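Local coordinates for Tautomerase_3 domain-containing protein (Corynebacterium halotolerans YIM 70093 = DSM 44683, PDB 7M58), which probably acts as a hydrolytic dehalogenase or related tautomerase-superfamily enzyme, being a member of the cis-3-chloroacrylic acid dehalogenase family, at residues L118-E121 and E127-A130; D68-R73 and G123-W128; Q76-L81 and V104-G109; E15-V20 and F43-A48. All coordinates share one frame; numbering follows the deposited sequence.

Contact 1: residues L118-E121 and E127-A130; sequences LLPE and EWFA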
loop_
_atom_site.group_PDB
_atom_site.type_symbol
_atom_site.label_atom_id
_atom_site.label_comp_id
_atom_site.label_asym_id
_atom_site.label_seq_id
_atom_site.Cartn_x
_atom_site.Cartn_y
_atom_site.Cartn_z
ATOM N N LEU A 118 19.256 -7.185 2.667
ATOM C CA LEU A 118 18.826 -6.189 1.695
ATOM C C LEU A 118 18.886 -6.801 0.310
ATOM O O LEU A 118 19.767 -7.609 0.014
ATOM C CB LEU A 118 19.694 -4.932 1.764
ATOM C CG LEU A 118 19.415 -4.132 3.035
ATOM C CD1 LEU A 118 20.531 -3.167 3.375
ATOM C CD2 LEU A 118 18.096 -3.396 2.894
ATOM N N LEU A 119 17.906 -6.486 -0.501
ATOM C CA LEU A 119 17.805 -7.083 -1.826
ATOM C C LEU A 119 18.666 -6.315 -2.816
ATOM O O LEU A 119 18.897 -5.116 -2.642
ATOM C CB LEU A 119 16.363 -7.081 -2.315
ATOM C CG LEU A 119 15.441 -8.129 -1.705
ATOM C CD1 LEU A 119 14.188 -8.328 -2.549
ATOM C CD2 LEU A 119 16.180 -9.454 -1.547
ATOM N N PRO A 120 19.179 -6.973 -3.847
ATOM C CA PRO A 120 19.995 -6.255 -4.824
ATOM C C PRO A 120 19.167 -5.718 -5.971
ATOM O O PRO A 120 17.970 -6.008 -6.101
ATOM C CB PRO A 120 20.949 -7.338 -5.320
ATOM C CG PRO A 120 20.019 -8.539 -5.379
ATOM C CD PRO A 120 19.094 -8.409 -4.177
ATOM N N GLU A 121 19.861 -4.958 -6.818
ATOM C CA GLU A 121 19.453 -4.713 -8.195
ATOM C C GLU A 121 18.858 -5.933 -8.897
ATOM O O GLU A 121 19.360 -7.061 -8.743
ATOM C CB GLU A 121 20.684 -4.301 -8.983
ATOM C CG GLU A 121 20.493 -4.215 -10.445
ATOM C CD GLU A 121 21.658 -3.621 -11.170
ATOM O OE1 GLU A 121 22.298 -2.731 -10.585
ATOM O OE2 GLU A 121 22.118 -4.218 -12.203
ATOM N N GLU A 127 24.699 -13.096 -7.668
ATOM C CA GLU A 127 25.650 -12.454 -6.771
ATOM C C GLU A 127 25.089 -12.378 -5.351
ATOM O O GLU A 127 25.777 -12.723 -4.387
ATOM C CB GLU A 127 26.018 -11.068 -7.311
ATOM C CG GLU A 127 27.489 -10.902 -7.680
ATOM C CD GLU A 127 27.815 -9.487 -8.131
ATOM O OE1 GLU A 127 29.011 -9.095 -8.066
ATOM O OE2 GLU A 127 26.872 -8.733 -8.506
ATOM N N TRP A 128 23.849 -11.896 -5.222
ATOM C CA TRP A 128 23.199 -11.794 -3.910
ATOM C C TRP A 128 23.129 -13.163 -3.237
ATOM O O TRP A 128 23.526 -13.315 -2.071
ATOM C CB TRP A 128 21.798 -11.177 -4.100
ATOM C CG TRP A 128 20.937 -11.080 -2.891
ATOM C CD1 TRP A 128 20.912 -10.062 -1.982
ATOM C CD2 TRP A 128 19.947 -12.031 -2.459
ATOM N NE1 TRP A 128 19.977 -10.323 -1.001
ATOM C CE2 TRP A 128 19.374 -11.527 -1.268
ATOM C CE3 TRP A 128 19.509 -13.263 -2.948
ATOM C CZ2 TRP A 128 18.373 -12.215 -0.563
ATOM C CZ3 TRP A 128 18.515 -13.947 -2.249
ATOM C CH2 TRP A 128 17.963 -13.423 -1.064
ATOM N N PHE A 129 22.691 -14.177 -3.988
ATOM C CA PHE A 129 22.547 -15.528 -3.455
ATOM C C PHE A 129 23.869 -16.064 -2.904
ATOM O O PHE A 129 23.889 -16.720 -1.851
ATOM C CB PHE A 129 22.001 -16.430 -4.563
ATOM C CG PHE A 129 21.701 -17.828 -4.131
ATOM C CD1 PHE A 129 20.498 -18.136 -3.514
ATOM C CD2 PHE A 129 22.617 -18.842 -4.344
ATOM C CE1 PHE A 129 20.221 -19.430 -3.117
ATOM C CE2 PHE A 129 22.338 -20.139 -3.947
ATOM C CZ PHE A 129 21.145 -20.426 -3.330
ATOM N N ALA A 130 24.991 -15.765 -3.571
ATOM C CA ALA A 130 26.280 -16.281 -3.108
ATOM C C ALA A 130 26.747 -15.646 -1.798
ATOM O O ALA A 130 27.721 -16.135 -1.206
ATOM C CB ALA A 130 27.345 -16.108 -4.194
#

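Contact 2: residues D68-R73 and G123-W128; sequences DIRSGR and GKEEEW. With SO4 (sulfate ion), chain D.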
loop_
_atom_site.group_PDB
_atom_site.type_symbol
_atom_site.label_atom_id
_atom_site.label_comp_id
_atom_site.label_asym_id
_atom_site.label_seq_id
_atom_site.Cartn_x
_atom_site.Cartn_y
_atom_site.Cartn_z
ATOM N N ASP A 68 4.426 -4.587 -5.457
ATOM C CA ASP A 68 5.641 -3.828 -5.172
ATOM C C ASP A 68 6.809 -4.604 -5.779
ATOM O O ASP A 68 7.081 -5.741 -5.385
ATOM C CB ASP A 68 5.850 -3.606 -3.668
ATOM C CG ASP A 68 4.841 -2.604 -3.031
ATOM O OD1 ASP A 68 4.935 -1.380 -3.282
ATOM O OD2 ASP A 68 3.972 -3.037 -2.230
ATOM N N ILE A 69 7.476 -4.003 -6.766
ATOM C CA ILE A 69 8.598 -4.615 -7.466
ATOM C C ILE A 69 9.791 -3.664 -7.412
ATOM O O ILE A 69 9.659 -2.458 -7.174
ATOM C CB ILE A 69 8.275 -4.969 -8.930
ATOM C CG1 ILE A 69 8.221 -3.690 -9.779
ATOM C CG2 ILE A 69 6.985 -5.792 -9.029
ATOM C CD1 ILE A 69 8.260 -3.974 -11.249
ATOM N N ARG A 70 10.971 -4.219 -7.643
ATOM C CA ARG A 70 12.184 -3.414 -7.664
ATOM C C ARG A 70 12.228 -2.498 -8.880
ATOM O O ARG A 70 11.809 -2.868 -9.982
ATOM C CB ARG A 70 13.403 -4.328 -7.661
ATOM C CG ARG A 70 13.814 -4.725 -6.291
ATOM C CD ARG A 70 14.831 -5.834 -6.285
ATOM N NE ARG A 70 14.332 -7.015 -6.982
ATOM C CZ ARG A 70 15.101 -8.010 -7.410
ATOM N NH1 ARG A 70 16.408 -7.976 -7.198
ATOM N NH2 ARG A 70 14.562 -9.032 -8.059
ATOM N N SER A 71 12.727 -1.283 -8.673
ATOM C CA SER A 71 13.000 -0.420 -9.812
ATOM C C SER A 71 14.250 -0.903 -10.552
ATOM O O SER A 71 15.059 -1.678 -10.024
ATOM C CB SER A 71 13.131 1.036 -9.364
ATOM O OG SER A 71 13.739 1.110 -8.098
ATOM N N GLY A 72 14.371 -0.480 -11.816
ATOM C CA GLY A 72 15.493 -0.851 -12.661
ATOM C C GLY A 72 15.161 -1.827 -13.771
ATOM O O GLY A 72 16.062 -2.210 -14.532
ATOM N N ARG A 73 13.898 -2.219 -13.903
ATOM C CA ARG A 73 13.456 -3.151 -14.929
ATOM C C ARG A 73 13.107 -2.386 -16.200
ATOM O O ARG A 73 12.758 -1.198 -16.157
ATOM C CB ARG A 73 12.235 -3.948 -14.451
ATOM C CG ARG A 73 12.399 -4.644 -13.104
ATOM C CD ARG A 73 12.262 -6.144 -13.271
ATOM N NE ARG A 73 12.605 -6.847 -12.050
ATOM C CZ ARG A 73 13.171 -8.044 -12.024
ATOM N NH1 ARG A 73 13.464 -8.670 -13.157
ATOM N NH2 ARG A 73 13.445 -8.614 -10.862
ATOM N N GLY A 123 18.428 -8.592 -11.655
ATOM C CA GLY A 123 19.444 -9.195 -12.486
ATOM C C GLY A 123 20.686 -9.642 -11.738
ATOM O O GLY A 123 21.479 -10.414 -12.287
ATOM N N LYS A 124 20.900 -9.136 -10.526
ATOM C CA LYS A 124 22.041 -9.499 -9.701
ATOM C C LYS A 124 21.697 -10.530 -8.625
ATOM O O LYS A 124 22.297 -10.521 -7.546
ATOM C CB LYS A 124 22.630 -8.233 -9.087
ATOM C CG LYS A 124 23.179 -7.300 -10.148
ATOM C CD LYS A 124 24.666 -7.570 -10.417
ATOM C CE LYS A 124 25.022 -7.272 -11.870
ATOM N NZ LYS A 124 24.289 -6.093 -12.462
ATOM N N GLU A 125 20.708 -11.391 -8.872
ATOM C CA GLU A 125 20.291 -12.333 -7.839
ATOM C C GLU A 125 21.335 -13.418 -7.583
ATOM O O GLU A 125 21.435 -13.900 -6.451
ATOM C CB GLU A 125 18.953 -12.975 -8.206
ATOM C CG GLU A 125 17.765 -12.037 -8.108
ATOM C CD GLU A 125 17.533 -11.238 -9.374
ATOM O OE1 GLU A 125 18.175 -11.573 -10.391
ATOM O OE2 GLU A 125 16.702 -10.292 -9.356
ATOM N N GLU A 126 22.099 -13.836 -8.602
ATOM C CA GLU A 126 23.153 -14.838 -8.378
ATOM C C GLU A 126 24.214 -14.313 -7.418
ATOM O O GLU A 126 24.648 -15.021 -6.502
ATOM C CB GLU A 126 23.821 -15.223 -9.691
ATOM C CG GLU A 126 23.166 -16.326 -10.496
ATOM C CD GLU A 126 23.927 -16.558 -11.803
ATOM O OE1 GLU A 126 24.466 -15.566 -12.343
ATOM O OE2 GLU A 126 24.007 -17.710 -12.289
ATOM N N GLU A 127 24.699 -13.096 -7.668
ATOM C CA GLU A 127 25.650 -12.454 -6.771
ATOM C C GLU A 127 25.089 -12.378 -5.351
ATOM O O GLU A 127 25.777 -12.723 -4.387
ATOM C CB GLU A 127 26.018 -11.068 -7.311
ATOM C CG GLU A 127 27.489 -10.902 -7.680
ATOM C CD GLU A 127 27.815 -9.487 -8.131
ATOM O OE1 GLU A 127 29.011 -9.095 -8.066
ATOM O OE2 GLU A 127 26.872 -8.733 -8.506
ATOM N N TRP A 128 23.849 -11.896 -5.222
ATOM C CA TRP A 128 23.199 -11.794 -3.910
ATOM C C TRP A 128 23.129 -13.163 -3.237
ATOM O O TRP A 128 23.526 -13.315 -2.071
ATOM C CB TRP A 128 21.798 -11.177 -4.100
ATOM C CG TRP A 128 20.937 -11.080 -2.891
ATOM C CD1 TRP A 128 20.912 -10.062 -1.982
ATOM C CD2 TRP A 128 19.947 -12.031 -2.459
ATOM N NE1 TRP A 128 19.977 -10.323 -1.001
ATOM C CE2 TRP A 128 19.374 -11.527 -1.268
ATOM C CE3 TRP A 128 19.509 -13.263 -2.948
ATOM C CZ2 TRP A 128 18.373 -12.215 -0.563
ATOM C CZ3 TRP A 128 18.515 -13.947 -2.249
ATOM C CH2 TRP A 128 17.963 -13.423 -1.064
HETATM S S SO4 D . 11.236 -7.773 -8.228
HETATM O O1 SO4 D . 11.683 -6.598 -9.092
HETATM O O2 SO4 D . 9.764 -7.670 -7.971
HETATM O O3 SO4 D . 11.985 -7.797 -6.910
HETATM O O4 SO4 D . 11.361 -9.088 -8.962
#

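Contact 3: residues Q76-L81 and V104-G109; sequences QQKTDL and VNEIPG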
loop_
_atom_site.group_PDB
_atom_site.type_symbol
_atom_site.label_atom_id
_atom_site.label_comp_id
_atom_site.label_asym_id
_atom_site.label_seq_id
_atom_site.Cartn_x
_atom_site.Cartn_y
_atom_site.Cartn_z
ATOM N N GLN A 76 9.644 -2.759 -21.148
ATOM C CA GLN A 76 8.910 -3.844 -21.784
ATOM C C GLN A 76 8.496 -4.918 -20.791
ATOM O O GLN A 76 7.328 -5.319 -20.773
ATOM C CB GLN A 76 9.734 -4.468 -22.906
ATOM C CG GLN A 76 8.913 -5.429 -23.751
ATOM C CD GLN A 76 9.593 -5.824 -25.048
ATOM O OE1 GLN A 76 10.823 -5.794 -25.160
ATOM N NE2 GLN A 76 8.790 -6.195 -26.042
ATOM N N GLN A 77 9.401 -5.362 -19.912
ATOM C CA GLN A 77 8.976 -6.404 -18.978
ATOM C C GLN A 77 7.903 -5.875 -18.021
ATOM O O GLN A 77 6.950 -6.595 -17.701
ATOM C CB GLN A 77 10.164 -7.070 -18.250
ATOM C CG GLN A 77 11.184 -6.212 -17.534
ATOM C CD GLN A 77 12.399 -7.024 -17.020
ATOM O OE1 GLN A 77 12.522 -8.226 -17.261
ATOM N NE2 GLN A 77 13.269 -6.357 -16.274
ATOM N N LYS A 78 8.000 -4.613 -17.598
ATOM C CA LYS A 78 6.957 -4.054 -16.743
ATOM C C LYS A 78 5.585 -4.112 -17.418
ATOM O O LYS A 78 4.650 -4.709 -16.882
ATOM C CB LYS A 78 7.286 -2.608 -16.366
ATOM C CG LYS A 78 8.207 -2.489 -15.162
ATOM C CD LYS A 78 8.341 -1.040 -14.725
ATOM C CE LYS A 78 9.658 -0.479 -15.214
ATOM N NZ LYS A 78 9.649 0.991 -15.149
ATOM N N THR A 79 5.463 -3.557 -18.623
ATOM C CA THR A 79 4.141 -3.545 -19.249
ATOM C C THR A 79 3.705 -4.961 -19.611
ATOM O O THR A 79 2.520 -5.289 -19.567
ATOM C CB THR A 79 4.130 -2.644 -20.481
ATOM O OG1 THR A 79 5.181 -3.066 -21.355
ATOM C CG2 THR A 79 4.337 -1.157 -20.068
ATOM N N ASP A 80 4.658 -5.816 -19.952
ATOM C CA ASP A 80 4.356 -7.199 -20.289
ATOM C C ASP A 80 3.801 -7.915 -19.064
ATOM O O ASP A 80 2.736 -8.556 -19.147
ATOM C CB ASP A 80 5.652 -7.868 -20.766
ATOM C CG ASP A 80 5.811 -7.833 -22.276
ATOM O OD1 ASP A 80 4.863 -7.428 -22.992
ATOM O OD2 ASP A 80 6.952 -8.083 -22.746
ATOM N N LEU A 81 4.449 -7.706 -17.910
ATOM C CA LEU A 81 3.944 -8.241 -16.649
ATOM C C LEU A 81 2.535 -7.745 -16.331
ATOM O O LEU A 81 1.682 -8.526 -15.890
ATOM C CB LEU A 81 4.893 -7.871 -15.521
ATOM C CG LEU A 81 4.653 -8.429 -14.104
ATOM C CD1 LEU A 81 4.900 -9.920 -14.017
ATOM C CD2 LEU A 81 5.519 -7.709 -13.090
ATOM N N VAL A 104 1.478 -1.240 -10.465
ATOM C CA VAL A 104 2.859 -1.607 -10.169
ATOM C C VAL A 104 3.569 -0.413 -9.550
ATOM O O VAL A 104 3.744 0.627 -10.209
ATOM C CB VAL A 104 3.586 -2.117 -11.419
ATOM C CG1 VAL A 104 5.098 -2.093 -11.227
ATOM C CG2 VAL A 104 3.126 -3.519 -11.714
ATOM N N ASN A 105 3.972 -0.514 -8.292
ATOM C CA ASN A 105 4.805 0.485 -7.645
ATOM C C ASN A 105 6.219 -0.066 -7.628
ATOM O O ASN A 105 6.423 -1.243 -7.321
ATOM C CB ASN A 105 4.331 0.808 -6.216
ATOM C CG ASN A 105 5.155 1.921 -5.536
ATOM O OD1 ASN A 105 5.330 3.004 -6.087
ATOM N ND2 ASN A 105 5.674 1.642 -4.338
ATOM N N GLU A 106 7.190 0.768 -7.958
ATOM C CA GLU A 106 8.568 0.333 -8.133
ATOM C C GLU A 106 9.401 0.852 -6.985
ATOM O O GLU A 106 9.347 2.041 -6.658
ATOM C CB GLU A 106 9.155 0.857 -9.427
ATOM C CG GLU A 106 8.663 0.169 -10.629
ATOM C CD GLU A 106 9.211 0.822 -11.865
ATOM O OE1 GLU A 106 10.408 0.602 -12.180
ATOM O OE2 GLU A 106 8.429 1.583 -12.501
ATOM N N ILE A 107 10.152 -0.023 -6.343
ATOM C CA ILE A 107 10.870 0.577 -5.242
ATOM C C ILE A 107 12.314 0.069 -5.358
ATOM O O ILE A 107 12.523 -1.035 -5.872
ATOM C CB ILE A 107 10.134 0.305 -3.927
ATOM C CG1 ILE A 107 10.335 1.621 -3.184
ATOM C CG2 ILE A 107 10.829 -0.729 -3.040
ATOM C CD1 ILE A 107 9.503 1.778 -2.125
ATOM N N PRO A 108 13.334 0.862 -5.032
ATOM C CA PRO A 108 14.708 0.351 -5.133
ATOM C C PRO A 108 14.920 -0.893 -4.281
ATOM O O PRO A 108 14.291 -1.080 -3.238
ATOM C CB PRO A 108 15.559 1.525 -4.633
ATOM C CG PRO A 108 14.588 2.514 -4.062
ATOM C CD PRO A 108 13.305 2.296 -4.731
ATOM N N GLY A 109 15.797 -1.774 -4.770
ATOM C CA GLY A 109 16.089 -3.010 -4.059
ATOM C C GLY A 109 16.656 -2.782 -2.669
ATOM O O GLY A 109 16.320 -3.503 -1.730
#

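Contact 4: residues E15-V20 and F43-A48; sequences ERRAAV and FNDLDA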
loop_
_atom_site.group_PDB
_atom_site.type_symbol
_atom_site.label_atom_id
_atom_site.label_comp_id
_atom_site.label_asym_id
_atom_site.label_seq_id
_atom_site.Cartn_x
_atom_site.Cartn_y
_atom_site.Cartn_z
ATOM N N GLU A 15 -8.785 -22.536 -2.868
ATOM C CA GLU A 15 -8.056 -23.221 -3.929
ATOM C C GLU A 15 -7.814 -22.345 -5.147
ATOM O O GLU A 15 -6.882 -22.616 -5.913
ATOM C CB GLU A 15 -8.782 -24.484 -4.388
ATOM C CG GLU A 15 -9.655 -24.283 -5.615
ATOM C CD GLU A 15 -10.440 -25.529 -5.988
ATOM O OE1 GLU A 15 -9.797 -26.457 -6.530
ATOM O OE2 GLU A 15 -11.675 -25.581 -5.756
ATOM N N ARG A 16 -8.625 -21.306 -5.332
ATOM C CA ARG A 16 -8.396 -20.306 -6.361
ATOM C C ARG A 16 -7.375 -19.284 -5.874
ATOM O O ARG A 16 -6.608 -18.750 -6.666
ATOM C CB ARG A 16 -9.735 -19.636 -6.653
ATOM C CG ARG A 16 -10.793 -20.540 -7.325
ATOM C CD ARG A 16 -11.558 -20.026 -8.550
ATOM N NE ARG A 16 -12.368 -21.094 -9.152
ATOM C CZ ARG A 16 -13.249 -20.906 -10.143
ATOM N NH1 ARG A 16 -13.511 -19.671 -10.589
ATOM N NH2 ARG A 16 -13.929 -21.941 -10.644
ATOM N N ARG A 17 -7.286 -19.055 -4.560
ATOM C CA ARG A 17 -6.152 -18.320 -3.993
ATOM C C ARG A 17 -4.850 -19.044 -4.270
ATOM O O ARG A 17 -3.830 -18.414 -4.555
ATOM C CB ARG A 17 -6.289 -18.133 -2.471
ATOM C CG ARG A 17 -7.267 -17.119 -1.947
ATOM C CD ARG A 17 -7.157 -17.172 -0.421
ATOM N NE ARG A 17 -7.929 -16.160 0.299
ATOM C CZ ARG A 17 -8.061 -16.128 1.622
ATOM N NH1 ARG A 17 -7.481 -17.056 2.374
ATOM N NH2 ARG A 17 -8.757 -15.164 2.199
ATOM N N ALA A 18 -4.855 -20.369 -4.111
ATOM C CA ALA A 18 -3.659 -21.153 -4.384
ATOM C C ALA A 18 -3.271 -21.052 -5.854
ATOM O O ALA A 18 -2.086 -20.920 -6.187
ATOM C CB ALA A 18 -3.902 -22.607 -3.998
ATOM N N ALA A 19 -4.269 -21.080 -6.746
ATOM C CA ALA A 19 -4.002 -20.984 -8.178
ATOM C C ALA A 19 -3.517 -19.590 -8.557
ATOM O O ALA A 19 -2.624 -19.451 -9.398
ATOM C CB ALA A 19 -5.260 -21.356 -8.973
ATOM N N VAL A 20 -4.097 -18.546 -7.956
ATOM C CA VAL A 20 -3.662 -17.184 -8.252
ATOM C C VAL A 20 -2.225 -16.973 -7.778
ATOM O O VAL A 20 -1.390 -16.407 -8.494
ATOM C CB VAL A 20 -4.624 -16.156 -7.619
ATOM C CG1 VAL A 20 -3.978 -14.778 -7.622
ATOM C CG2 VAL A 20 -5.968 -16.126 -8.338
ATOM N N PHE A 43 -3.531 -11.860 0.278
ATOM C CA PHE A 43 -4.932 -11.671 -0.069
ATOM C C PHE A 43 -5.601 -10.850 1.021
ATOM O O PHE A 43 -5.788 -11.335 2.143
ATOM C CB PHE A 43 -5.636 -13.012 -0.265
ATOM C CG PHE A 43 -5.209 -13.717 -1.499
ATOM C CD1 PHE A 43 -5.768 -13.381 -2.732
ATOM C CD2 PHE A 43 -4.219 -14.692 -1.451
ATOM C CE1 PHE A 43 -5.354 -14.015 -3.896
ATOM C CE2 PHE A 43 -3.802 -15.336 -2.613
ATOM C CZ PHE A 43 -4.368 -14.998 -3.839
ATOM N N ASN A 44 -5.963 -9.613 0.678
ATOM C CA ASN A 44 -6.754 -8.743 1.544
ATOM C C ASN A 44 -8.225 -8.896 1.174
ATOM O O ASN A 44 -8.680 -8.385 0.141
ATOM C CB ASN A 44 -6.304 -7.290 1.413
ATOM C CG ASN A 44 -4.887 -7.074 1.933
ATOM O OD1 ASN A 44 -4.611 -7.276 3.119
ATOM N ND2 ASN A 44 -3.986 -6.654 1.052
ATOM N N ASP A 45 -8.980 -9.586 2.019
ATOM C CA ASP A 45 -10.396 -9.772 1.750
ATOM C C ASP A 45 -11.196 -8.609 2.319
ATOM O O ASP A 45 -10.962 -8.161 3.448
ATOM C CB ASP A 45 -10.885 -11.102 2.327
ATOM C CG ASP A 45 -10.332 -12.308 1.565
ATOM O OD1 ASP A 45 -9.793 -12.130 0.442
ATOM O OD2 ASP A 45 -10.441 -13.435 2.090
ATOM N N LEU A 46 -12.175 -8.156 1.550
ATOM C CA LEU A 46 -12.899 -6.936 1.858
ATOM C C LEU A 46 -14.321 -7.267 2.283
ATOM O O LEU A 46 -14.895 -8.262 1.836
ATOM C CB LEU A 46 -12.928 -6.015 0.634
ATOM C CG LEU A 46 -11.591 -5.500 0.120
ATOM C CD1 LEU A 46 -11.787 -4.748 -1.195
ATOM C CD2 LEU A 46 -10.934 -4.620 1.177
ATOM N N ASP A 47 -14.875 -6.421 3.159
ATOM C CA ASP A 47 -16.270 -6.506 3.585
ATOM C C ASP A 47 -17.222 -6.254 2.406
ATOM O O ASP A 47 -16.816 -5.818 1.322
ATOM C CB ASP A 47 -16.536 -5.524 4.728
ATOM C CG ASP A 47 -17.600 -6.027 5.701
ATOM O OD1 ASP A 47 -18.322 -6.993 5.359
ATOM O OD2 ASP A 47 -17.717 -5.461 6.811
ATOM N N ALA A 48 -18.517 -6.479 2.658
ATOM C CA ALA A 48 -19.516 -6.516 1.587
ATOM C C ALA A 48 -19.615 -5.205 0.804
ATOM O O ALA A 48 -19.654 -5.214 -0.436
ATOM C CB ALA A 48 -20.878 -6.892 2.164
HETATM O O HOH W 1 -9.163 -14.187 -1.104
#

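Contact 1: residues L118-E121 and E127-A130
The indole N-H of Trp128 is given to the backbone carbonyl of Leu118, with NE1 2.9 Å from O. The bond is bent, at 132° N-H...O, and NE1 stands 33° out of the carbonyl plane, so the alignment is imperfect although the length is good. It still gives the one polar atom of a buried ring a partner. In Trp128, CG is placed opposite the backbone N (chi1 176°), which swings the indole off helix 125-129 and across to the chain at Leu118-Pro120.

Pro120 lies over one face of the indole, its ring crossing the Trp128 side chain at about a right angle. Its CD sits 3.6 Å from the centroid of the Trp128 five-membered ring, a CH-pi contact, and comes within 3.3 Å of Trp128 CD1. The neighbouring CG packs on Trp128 CB at 3.4 Å, so the proline follows both the ring and its attachment point. Leu119 meets the far part of the indole with a single methyl, CD2 being 3.7 Å from Trp128 CZ2.

Leu119 is also held to Met112 through backbone hydrogen bonds, and Trp128 touches Tyr37 as well. The arrangement is a tryptophan packed on proline and clamped by one hydrogen bond, by which the short helix 125-129 is folded back onto the end of the hairpin of strands 112-114 and 117-118.

Contact 2: residues D68-R73 and G123-W128
OE2 of Glu125 receives the guanidinium of Arg70 in a buried salt bridge. The bond from Arg70 NH2 is 2.8 Å long with an N-H...O angle of 147°, and OE2 takes it on its anti lone pair. Arg70 NH1 adds a weak second bond to OE2, 3.2 Å long. The carboxylate and guanidinium planes stand 80° apart, in keeping with a bridge in which OE2 alone meets both nitrogens. The bend in Glu125 at chi2 (87°) turns the carboxylate back over its own chain, where Gly123 N makes weak hydrogen bonds to both oxygens.

Backbone N and NE of Arg70 turn to a sulfate, probably from the crystallisation liquor. The backbone N bonds sulfate O1 at 2.9 Å. NE points at O3, modelled at 2.5 Å, a doubtfully short length. NH2, already bound to Glu125, adds weak bonds to sulfate O3 and O4. Arg73 joins with NE 3.1 Å from O1; its NH2 bonds O1 weakly and reaches Glu125 OE2 in a long bridge of 4.0 Å. NH2 of Arg70 and NH2 of Arg73 stand 3.0 Å apart; both are donors, so no hydrogen bond joins them, and sulfate and carboxylate draw them together. NH1 of Arg70 is further satisfied by Pro120 O, and His28 NE2 also bonds the sulfate.

An anion held by two arginines is consistent with the substrate-carboxylate pocket of cis-CaaD relatives. The site lies between the C-terminal end of strand 63-70, the start of helix 125-129, and helix 14-31, which brings His28.

Contact 3: residues Q76-L81 and V104-G109
Lys78 bends at chi3 (-102°) and Glu106 runs on straight beyond CG (chi2 176°); with CG anti to the carbonyl carbon in both residues, these torsions help bring an ammonium and a carboxylate together from opposite directions. The residues belong to one beta-alpha-beta crossover, in which helix 75-92 follows strand 63-70 and leads to strand 100-107; Lys78 stands in the first turn of the helix and Glu106 near the end of the last strand. Their backbones are well separated. The nearest CA pair of the two segments, Lys78 and Val104, is 8.1 Å apart, so it is the long side chains that span the gap.

The salt bridge is nearly symmetric. NZ of Lys78 is 3.0 Å from Glu106 OE2 and 3.1 Å from Glu106 OE1, and both hydrogen bonds are weak. The aliphatic part of the lysine follows the carboxylate too: Lys78 CD comes to 3.4 Å from Glu106 OE2. The pair lies at the surface, each residue partly exposed.

Ile69 of the neighbouring strand packs against Glu106, while Leu81 starts toward the strand and Val104 toward the helix. The carboxylate also takes part in the assembly, since Glu106 OE2 accepts a hydrogen bond from ND2 of Asn111 of the third subunit. On its other oxygen, Glu106 OE1, the adjoining methylene CE of Lys78 rests at 3.3 Å.

Contact 4: residues E15-V20 and F43-A48
Arg17 lays its aliphatic chain over one face of the Phe43 ring. CG stands 3.8 Å from the Phe43 ring centroid and only 5° off the ring normal, a CH-pi contact almost straight above the centre. Because the arginine is extended from CG to NE, its guanidinium passes beyond the ring, inclined 15° to the ring plane, and NE reaches the Phe43 CB region. At the ring edge, Val20 CG1 meets Phe43 CZ at 3.8 Å.

The guanidinium is then taken up by Asp45. Arg17 NH2 forms a salt bridge with Asp45 OD2, modelled at a doubtfully short length. A water closes a second link: it accepts from Arg17 NE at 2.7 Å and donates to Asp45 OD1 at 2.6 Å.

Helix 14-31 here leans on strand 40-46 of the beta-alpha-beta unit begun by strand 2-8, outermost in this chain's sheet but joined by backbone bonds to the second subunit; the two segment axes pass 11.7 Å apart at 139°, broadly antiparallel. Farther out, Gln14 OE1 accepts from Arg17 NH1, and Ile12 packs on both Arg17 and Phe43. Across the trimer interface, Asp47 of the second subunit forms a further salt bridge with Arg17 NH2.

How the contacts relate
Contacts 2 and 4 are buried, contact 1 partly so, and contact 3 lies at the surface. Contacts 3 and 4 are counterparts: each ties a helix to the last strand of its own beta-alpha-beta unit, on opposite sides of the chain's centre, but contact 4 adds an aromatic ring to its ion pair where contact 3 rests on the lysine-glutamate pair alone across its two segments. Contacts 1 and 2 share helix 125-129, yet contact 1 is chiefly apolar and contact 2 ionic and built round an anion. Contact 3 is nested in the loop closed by contact 2, and backbone bonds between the neighbouring strands 63-70 and 100-107 join them.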